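Local coordinates for AAR187Cp (Eremothecium gossypii, PDB 3ZIL), which probably regulates the establishment of sister-chromatid cohesion as the Wpl1 partner of cohesin, its all-helical Wap1 domain making up this chain, at residues Thr293-Ala296 against Ser297-Glu300; Phe348-Ser351 against Glu352-Phe356; Ile371-Val374 against Leu375-Leu378. One frame throughout, in Å; residues are numbered along the deposited sequence.

Interaction 1: Thr293-Ala296 against Ser297-Glu300; sequences TTAA and STEE
The carbonyl oxygen of A295 is gripped twice by one residue: A295 O receives the backbone N of T298 at 3.1 Å and the hydroxyl OG1 of T298 at 2.7 Å. Both donors come from the same face of the carbonyl plane, but at different heights: the amide stands 67° out of it, while the hydroxyl is tilted by only 23°. With chi1 at -56°, OG1 lies beside the backbone N of T298, which lets N-H and O-H share one acceptor. S297 serves the preceding carbonyl in a similar way, its OG lying 2.8 Å from T294 O and above that carbonyl plane. These side-chain bonds take up two of the last carbonyls of the short helix 293-296, those of T294 and A295, where the chain leaves helical geometry and T298 adopts an extended psi before the weakly bonded turn that begins at E299. The S297 amide is held less firmly, dividing itself between two weak bonds, to T293 O and T294 O. A295 rests on L248 and I288, A296 on V289 and A336, which packs the short helix against helices 248-261, 272-289 and 321-336. The T298 side chain also touches P249 and V252 of helix 248-261.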
ATOM      1  N   THR A 293      21.677 -14.322   6.885  1.00 31.23           N
ATOM      2  CA  THR A 293      22.305 -14.626   8.191  1.00 34.27           C
ATOM      3  C   THR A 293      23.252 -13.475   8.648  1.00 31.26           C
ATOM      4  O   THR A 293      23.334 -13.135   9.844  1.00 31.01           O
ATOM      5  CB  THR A 293      22.883 -16.060   8.208  1.00 33.63           C
ATOM      6  OG1 THR A 293      24.246 -16.016   8.590  1.00 46.32           O
ATOM      7  CG2 THR A 293      22.758 -16.734   6.834  1.00 31.39           C
ATOM      8  N   THR A 294      23.833 -12.758   7.679  1.00 31.97           N
ATOM      9  CA  THR A 294      24.627 -11.567   8.000  1.00 35.54           C
ATOM     10  C   THR A 294      23.738 -10.518   8.752  1.00 33.61           C
ATOM     11  O   THR A 294      24.140  -9.987   9.803  1.00 31.66           O
ATOM     12  CB  THR A 294      25.215 -10.958   6.700  1.00 40.19           C
ATOM     13  OG1 THR A 294      24.129 -10.401   5.938  1.00 49.58           O
ATOM     14  CG2 THR A 294      25.865 -12.054   5.834  1.00 34.75           C
ATOM     15  N   ALA A 295      22.561 -10.207   8.195  1.00 30.48           N
ATOM     16  CA  ALA A 295      21.556  -9.315   8.884  1.00 32.03           C
ATOM     17  C   ALA A 295      20.969  -9.858  10.220  1.00 27.10           C
ATOM     18  O   ALA A 295      20.704  -9.107  11.170  1.00 23.81           O
ATOM     19  CB  ALA A 295      20.443  -8.926   7.918  1.00 26.87           C
ATOM     20  N   ALA A 296      20.766 -11.167  10.290  1.00 31.30           N
ATOM     21  CA  ALA A 296      20.339 -11.834  11.565  1.00 31.57           C
ATOM     22  C   ALA A 296      21.319 -11.569  12.751  1.00 30.99           C
ATOM     23  O   ALA A 296      20.921 -11.509  13.937  1.00 38.37           O
ATOM     24  CB  ALA A 296      20.090 -13.331  11.334  1.00 28.13           C
ATOM     25  N   SER A 297      22.585 -11.323  12.439  1.00 31.52           N
ATOM     26  CA  SER A 297      23.576 -11.095  13.481  1.00 32.94           C
ATOM     27  C   SER A 297      23.828  -9.649  13.793  1.00 38.24           C
ATOM     28  O   SER A 297      24.712  -9.335  14.611  1.00 38.50           O
ATOM     29  CB  SER A 297      24.906 -11.802  13.133  1.00 40.10           C
ATOM     30  OG  SER A 297      25.331 -11.445  11.842  1.00 43.56           O
ATOM     31  N   THR A 298      23.072  -8.742  13.152  1.00 35.14           N
ATOM     32  CA  THR A 298      23.143  -7.320  13.496  1.00 35.68           C
ATOM     33  C   THR A 298      23.092  -7.201  15.020  1.00 34.53           C
ATOM     34  O   THR A 298      22.216  -7.779  15.647  1.00 31.50           O
ATOM     35  CB  THR A 298      21.984  -6.534  12.801  1.00 30.76           C
ATOM     36  OG1 THR A 298      22.058  -6.777  11.398  1.00 27.84           O
ATOM     37  CG2 THR A 298      22.060  -5.086  13.044  1.00 34.21           C
ATOM     38  N   GLU A 299      24.049  -6.473  15.611  1.00 42.23           N
ATOM     39  CA  GLU A 299      24.141  -6.353  17.087  1.00 41.86           C
ATOM     40  C   GLU A 299      22.868  -5.935  17.848  1.00 39.13           C
ATOM     41  O   GLU A 299      22.587  -6.529  18.877  1.00 36.91           O
ATOM     42  CB  GLU A 299      25.337  -5.476  17.509  1.00 51.90           C
ATOM     43  CG  GLU A 299      24.950  -4.216  18.268  1.00 60.80           C
ATOM     44  CD  GLU A 299      26.136  -3.337  18.614  1.00 75.97           C
ATOM     45  OE1 GLU A 299      27.278  -3.849  18.716  1.00 77.97           O
ATOM     46  OE2 GLU A 299      25.915  -2.120  18.788  1.00 88.22           O
ATOM     47  N   GLU A 300      22.095  -4.948  17.391  1.00 35.83           N
ATOM     48  CA  GLU A 300      20.879  -4.559  18.183  1.00 38.69           C
ATOM     49  C   GLU A 300      19.818  -5.655  18.242  1.00 36.83           C
ATOM     50  O   GLU A 300      18.983  -5.623  19.127  1.00 32.12           O
ATOM     51  CB  GLU A 300      20.162  -3.241  17.708  1.00 41.23           C
ATOM     52  CG  GLU A 300      20.813  -1.939  18.153  1.00 45.89           C
ATOM     53  CD  GLU A 300      21.808  -1.434  17.112  1.00 51.77           C
ATOM     54  OE1 GLU A 300      22.508  -2.251  16.443  1.00 50.78           O
ATOM     55  OE2 GLU A 300      21.862  -0.198  16.931  1.00 59.41           O
TER

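Interaction 2: Phe348-Ser351 against Glu352-Phe356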
ATOM      1  N   PHE A 348      13.743 -24.580  26.691  1.00 26.91           N
ATOM      2  CA  PHE A 348      12.516 -23.739  26.767  1.00 30.80           C
ATOM      3  C   PHE A 348      12.153 -23.181  25.360  1.00 30.38           C
ATOM      4  O   PHE A 348      10.973 -23.208  24.930  1.00 30.28           O
ATOM      5  CB  PHE A 348      12.716 -22.612  27.803  1.00 28.82           C
ATOM      6  CG  PHE A 348      11.723 -21.491  27.724  1.00 30.09           C
ATOM      7  CD1 PHE A 348      10.429 -21.615  28.255  1.00 33.20           C
ATOM      8  CD2 PHE A 348      12.087 -20.283  27.140  1.00 31.13           C
ATOM      9  CE1 PHE A 348       9.526 -20.562  28.202  1.00 33.56           C
ATOM     10  CE2 PHE A 348      11.181 -19.231  27.058  1.00 34.30           C
ATOM     11  CZ  PHE A 348       9.890 -19.368  27.583  1.00 33.47           C
ATOM     12  N   LEU A 349      13.176 -22.729  24.652  1.00 27.63           N
ATOM     13  CA  LEU A 349      13.014 -22.103  23.335  1.00 28.63           C
ATOM     14  C   LEU A 349      12.531 -23.170  22.332  1.00 31.18           C
ATOM     15  O   LEU A 349      11.484 -22.997  21.693  1.00 30.47           O
ATOM     16  CB  LEU A 349      14.343 -21.430  22.897  1.00 27.33           C
ATOM     17  CG  LEU A 349      14.446 -20.697  21.532  1.00 24.93           C
ATOM     18  CD1 LEU A 349      13.304 -19.684  21.382  1.00 23.93           C
ATOM     19  CD2 LEU A 349      15.793 -20.002  21.461  1.00 29.86           C
ATOM     20  N   LYS A 350      13.258 -24.304  22.274  1.00 34.06           N
ATOM     21  CA  LYS A 350      12.982 -25.420  21.364  1.00 32.90           C
ATOM     22  C   LYS A 350      11.559 -25.840  21.590  1.00 35.50           C
ATOM     23  O   LYS A 350      10.784 -26.008  20.659  1.00 37.46           O
ATOM     24  CB  LYS A 350      13.961 -26.565  21.637  1.00 35.42           C
ATOM     25  CG  LYS A 350      13.633 -27.914  21.002  1.00 39.09           C
ATOM     26  CD  LYS A 350      14.818 -28.889  21.109  1.00 44.46           C
ATOM     27  CE  LYS A 350      14.378 -30.326  20.949  1.00 44.12           C
ATOM     28  NZ  LYS A 350      13.054 -30.452  21.635  1.00 43.68           N
ATOM     29  N   SER A 351      11.200 -25.910  22.863  1.00 36.33           N
ATOM     30  CA  SER A 351       9.892 -26.391  23.278  1.00 33.06           C
ATOM     31  C   SER A 351       8.730 -25.427  22.976  1.00 28.44           C
ATOM     32  O   SER A 351       7.664 -25.829  22.601  1.00 31.06           O
ATOM     33  CB  SER A 351      10.002 -26.740  24.766  1.00 33.55           C
ATOM     34  OG  SER A 351       8.755 -27.055  25.242  1.00 36.34           O
ATOM     35  N   GLU A 352       8.947 -24.144  23.137  1.00 29.16           N
ATOM     36  CA  GLU A 352       7.918 -23.153  22.812  1.00 29.39           C
ATOM     37  C   GLU A 352       7.796 -23.035  21.267  1.00 25.48           C
ATOM     38  O   GLU A 352       6.701 -22.935  20.734  1.00 29.76           O
ATOM     39  CB  GLU A 352       8.247 -21.812  23.447  1.00 29.74           C
ATOM     40  CG  GLU A 352       8.108 -21.762  24.979  1.00 36.81           C
ATOM     41  CD  GLU A 352       6.698 -22.060  25.517  1.00 41.90           C
ATOM     42  OE1 GLU A 352       5.690 -21.794  24.847  1.00 41.03           O
ATOM     43  OE2 GLU A 352       6.584 -22.554  26.660  1.00 41.83           O
ATOM     44  N   LEU A 353       8.909 -23.191  20.573  1.00 25.25           N
ATOM     45  CA  LEU A 353       8.926 -23.169  19.114  1.00 24.59           C
ATOM     46  C   LEU A 353       8.162 -24.344  18.524  1.00 26.99           C
ATOM     47  O   LEU A 353       7.390 -24.170  17.557  1.00 21.88           O
ATOM     48  CB  LEU A 353      10.361 -23.017  18.589  1.00 24.60           C
ATOM     49  CG  LEU A 353      10.986 -21.617  18.733  1.00 26.21           C
ATOM     50  CD1 LEU A 353      12.400 -21.513  18.118  1.00 27.80           C
ATOM     51  CD2 LEU A 353      10.080 -20.520  18.184  1.00 30.10           C
ATOM     52  N   GLU A 354       8.287 -25.540  19.151  1.00 27.81           N
ATOM     53  CA  GLU A 354       7.557 -26.727  18.667  1.00 27.35           C
ATOM     54  C   GLU A 354       6.047 -26.589  18.846  1.00 26.09           C
ATOM     55  O   GLU A 354       5.269 -26.999  17.993  1.00 25.22           O
ATOM     56  CB  GLU A 354       7.979 -28.020  19.429  1.00 29.65           C
ATOM     57  CG  GLU A 354       9.287 -28.616  18.998  1.00 31.94           C
ATOM     58  CD  GLU A 354       9.828 -29.631  19.988  1.00 36.03           C
ATOM     59  OE1 GLU A 354       9.279 -29.781  21.119  1.00 34.66           O
ATOM     60  OE2 GLU A 354      10.859 -30.243  19.659  1.00 41.02           O
ATOM     61  N   ALA A 355       5.624 -26.061  19.982  1.00 26.42           N
ATOM     62  CA  ALA A 355       4.229 -25.770  20.175  1.00 25.40           C
ATOM     63  C   ALA A 355       3.687 -24.718  19.137  1.00 25.42           C
ATOM     64  O   ALA A 355       2.561 -24.799  18.680  1.00 24.59           O
ATOM     65  CB  ALA A 355       4.022 -25.230  21.598  1.00 26.77           C
ATOM     66  N   PHE A 356       4.452 -23.681  18.871  1.00 27.37           N
ATOM     67  CA  PHE A 356       4.076 -22.634  17.849  1.00 23.35           C
ATOM     68  C   PHE A 356       3.945 -23.275  16.471  1.00 23.63           C
ATOM     69  O   PHE A 356       2.996 -22.963  15.717  1.00 26.96           O
ATOM     70  CB  PHE A 356       5.180 -21.561  17.892  1.00 26.53           C
ATOM     71  CG  PHE A 356       4.943 -20.324  17.021  1.00 26.03           C
ATOM     72  CD1 PHE A 356       3.654 -19.875  16.686  1.00 26.65           C
ATOM     73  CD2 PHE A 356       6.047 -19.555  16.624  1.00 25.18           C
ATOM     74  CE1 PHE A 356       3.480 -18.711  15.932  1.00 25.65           C
ATOM     75  CE2 PHE A 356       5.877 -18.389  15.841  1.00 25.52           C
ATOM     76  CZ  PHE A 356       4.600 -17.976  15.518  1.00 29.18           C
TER
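Different chi1 choices bring F348 and E352 together: F348 CG lies anti to its backbone N, whereas E352 CG sits beside its own N (-70°), which puts that methylene over one face of the phenyl ring; the bend at chi2 then turns the carboxylate. The pair is one helical turn apart in the regular alpha helix 343-360, whose i to i+4 backbone bonds include E352 N to F348 O at 2.9 Å and L353 N to L349 O at 2.8 Å, while A355 N to S351 O is weak. The glutamate CG makes a CH-pi contact with the F348 ring, 4.0 Å from its centroid and displaced toward the rim near CE1. The carboxylate plane is 49° from the ring plane, and E352 OE2 approaches F348 CE1. On the next ridge L349 and L353 run side by side and point the same way, with L349 CD1 3.8 Å from L353 CD1. These apolar residues face the core: F348 and L349 both touch F308, L353 packs on L328 and A331 of helix 321-336, and F356 reaches Q324 and I371. The more exposed flank carries K350 and E354. The lysine runs extended as far as CE and bends only at chi4, while the glutamate stays extended beyond CG; their side chains cross obliquely. K350 NZ closes a salt bridge to E354 OE2 at 3.0 Å, meeting that oxygen from above the carboxylate plane, 37° out of it.

Interaction 3: Ile371-Val374 against Leu375-Leu378; sequences ITRV and LETL
From I371 to L378 the backbone passes from regular helical bonding into a type I beta turn. L375 N still gives an i to i+4 bond to I371 O at 2.9 Å. One residue on, the E376 amide is divided between two weak partners, T372 O at 3.4 Å and R373 O at 3.3 Å. T377 N then bonds V374 O at 2.9 Å, three residues back, and L378 N reaches L375 O at 3.2 Å, closing the turn. V374 O takes a second bond from the side chain of T377: OG1 approaches in the carbonyl plane at 3.2 Å, while the amide of T377 stands 48° above it. The hydroxyl reaches it with OG1 between the backbone N and the carbonyl carbon of T377 (chi1 85°), and amide and hydroxyl hold V374 O together. L378 CG packs against that oxygen as well. On the inner flank I371 and L375 point the same way, I371 CG2 meeting L375 CD1 at 3.8 Å; V374 touches A331 and Y332 of helix 321-336 and L353 of helix 343-360. On the outer flank E376, extended beyond CG, comes across to R373, whose chain is bent at chi2 and chi3. Their salt bridge is long, R373 NH1 to E376 OE1 being 3.6 Å, with guanidinium and carboxylate planes 35° apart; OE1 also lies against the arginine CD. The arrangement, i to i+4 bonding giving way to i to i+3 bonds and a type I turn with a threonine hydroxyl on the same carbonyl as its amide, is typical of the C-terminal end of a helix, and here it forms the C-terminus of the protein.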
ATOM      1  N   ILE A 371      10.155 -22.134  11.433  1.00 24.97           N
ATOM      2  CA  ILE A 371      10.312 -22.720  12.734  1.00 23.95           C
ATOM      3  C   ILE A 371      11.102 -24.036  12.571  1.00 27.09           C
ATOM      4  O   ILE A 371      12.098 -24.235  13.234  1.00 33.37           O
ATOM      5  CB  ILE A 371       8.953 -22.988  13.421  1.00 23.17           C
ATOM      6  CG1 ILE A 371       8.215 -21.672  13.785  1.00 22.26           C
ATOM      7  CG2 ILE A 371       9.207 -23.781  14.697  1.00 20.97           C
ATOM      8  CD1 ILE A 371       6.729 -21.883  14.037  1.00 19.48           C
ATOM      9  N   THR A 372      10.661 -24.915  11.675  1.00 29.83           N
ATOM     10  CA  THR A 372      11.329 -26.191  11.431  1.00 32.35           C
ATOM     11  C   THR A 372      12.830 -26.026  11.198  1.00 33.80           C
ATOM     12  O   THR A 372      13.626 -26.717  11.808  1.00 32.11           O
ATOM     13  CB  THR A 372      10.753 -26.885  10.193  1.00 31.25           C
ATOM     14  OG1 THR A 372       9.550 -27.537  10.571  1.00 33.28           O
ATOM     15  CG2 THR A 372      11.784 -27.926   9.644  1.00 35.18           C
ATOM     16  N   ARG A 373      13.161 -25.160  10.238  1.00 35.22           N
ATOM     17  CA  ARG A 373      14.522 -24.810   9.889  1.00 38.12           C
ATOM     18  C   ARG A 373      15.368 -24.452  11.117  1.00 38.19           C
ATOM     19  O   ARG A 373      16.479 -24.987  11.268  1.00 39.04           O
ATOM     20  CB  ARG A 373      14.516 -23.679   8.823  1.00 39.94           C
ATOM     21  CG  ARG A 373      15.860 -23.045   8.516  1.00 42.69           C
ATOM     22  CD  ARG A 373      16.886 -24.126   8.192  1.00 48.32           C
ATOM     23  NE  ARG A 373      17.905 -23.720   7.235  1.00 53.07           N
ATOM     24  CZ  ARG A 373      18.426 -24.530   6.314  1.00 54.61           C
ATOM     25  NH1 ARG A 373      18.000 -25.782   6.198  1.00 56.09           N
ATOM     26  NH2 ARG A 373      19.357 -24.083   5.486  1.00 55.99           N
ATOM     27  N   VAL A 374      14.812 -23.603  11.990  1.00 32.16           N
ATOM     28  CA  VAL A 374      15.478 -23.104  13.176  1.00 32.07           C
ATOM     29  C   VAL A 374      15.606 -24.228  14.209  1.00 33.72           C
ATOM     30  O   VAL A 374      16.646 -24.340  14.848  1.00 31.26           O
ATOM     31  CB  VAL A 374      14.774 -21.812  13.747  1.00 34.35           C
ATOM     32  CG1 VAL A 374      14.144 -22.072  15.100  1.00 36.23           C
ATOM     33  CG2 VAL A 374      15.775 -20.676  13.922  1.00 37.54           C
ATOM     34  N   LEU A 375      14.592 -25.092  14.349  1.00 32.02           N
ATOM     35  CA  LEU A 375      14.661 -26.157  15.334  1.00 34.66           C
ATOM     36  C   LEU A 375      15.791 -27.168  15.019  1.00 48.68           C
ATOM     37  O   LEU A 375      16.183 -27.965  15.874  1.00 48.07           O
ATOM     38  CB  LEU A 375      13.354 -26.894  15.411  1.00 33.44           C
ATOM     39  CG  LEU A 375      12.182 -26.165  16.019  1.00 34.23           C
ATOM     40  CD1 LEU A 375      10.917 -27.006  15.797  1.00 33.15           C
ATOM     41  CD2 LEU A 375      12.468 -25.812  17.468  1.00 32.52           C
ATOM     42  N   GLU A 376      16.297 -27.144  13.791  1.00 49.28           N
ATOM     43  CA  GLU A 376      17.399 -28.031  13.434  1.00 50.83           C
ATOM     44  C   GLU A 376      18.677 -27.629  14.123  1.00 57.22           C
ATOM     45  O   GLU A 376      19.596 -28.419  14.218  1.00 65.13           O
ATOM     46  CB  GLU A 376      17.618 -28.011  11.951  1.00 42.64           C
ATOM     47  CG  GLU A 376      16.458 -28.672  11.211  1.00 39.98           C
ATOM     48  CD  GLU A 376      16.660 -28.608   9.728  1.00 41.76           C
ATOM     49  OE1 GLU A 376      16.918 -27.515   9.207  1.00 53.01           O
ATOM     50  OE2 GLU A 376      16.557 -29.631   9.072  1.00 45.04           O
ATOM     51  N   THR A 377      18.735 -26.399  14.615  1.00 59.87           N
ATOM     52  CA  THR A 377      19.913 -25.951  15.332  1.00 57.96           C
ATOM     53  C   THR A 377      19.729 -25.962  16.880  1.00 60.36           C
ATOM     54  O   THR A 377      20.501 -25.318  17.618  1.00 54.49           O
ATOM     55  CB  THR A 377      20.377 -24.566  14.831  1.00 56.63           C
ATOM     56  OG1 THR A 377      19.647 -23.552  15.532  1.00 64.07           O
ATOM     57  CG2 THR A 377      20.204 -24.400  13.303  1.00 47.17           C
ATOM     58  N   LEU A 378      18.725 -26.696  17.372  1.00 62.07           N
ATOM     59  CA  LEU A 378      18.402 -26.693  18.819  1.00 59.62           C
ATOM     60  C   LEU A 378      18.441 -28.071  19.500  1.00 55.27           C
ATOM     61  O   LEU A 378      17.523 -28.896  19.375  1.00 53.37           O
ATOM     62  CB  LEU A 378      17.069 -25.976  19.106  1.00 53.44           C
ATOM     63  CG  LEU A 378      16.793 -24.548  18.577  1.00 55.15           C
ATOM     64  CD1 LEU A 378      15.534 -23.997  19.220  1.00 51.64           C
ATOM     65  CD2 LEU A 378      17.917 -23.553  18.780  1.00 50.47           C
TER

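How the interactions relate
The three contacts follow one another along the chain, 293-300, then 348-356, then 371-378, all in the C-terminal part of the chain and on the same side of its centre. Interactions 2 and 3 are neighbours, centres about 10 Å apart, on the consecutive helices 343-360 and 365-375, and they touch where K350 CD packs 3.2 Å from L378 O. Interaction 1 stands apart, centre to centre about 22 Å from interaction 2 and 18 Å from interaction 3, touching neither. Helix 321-336 connects all three, its A336 end meeting A296 and S297 while L328 and A331 lie against the later pair, so one helix joins the short helix 293-296 to the last two helices of the chain.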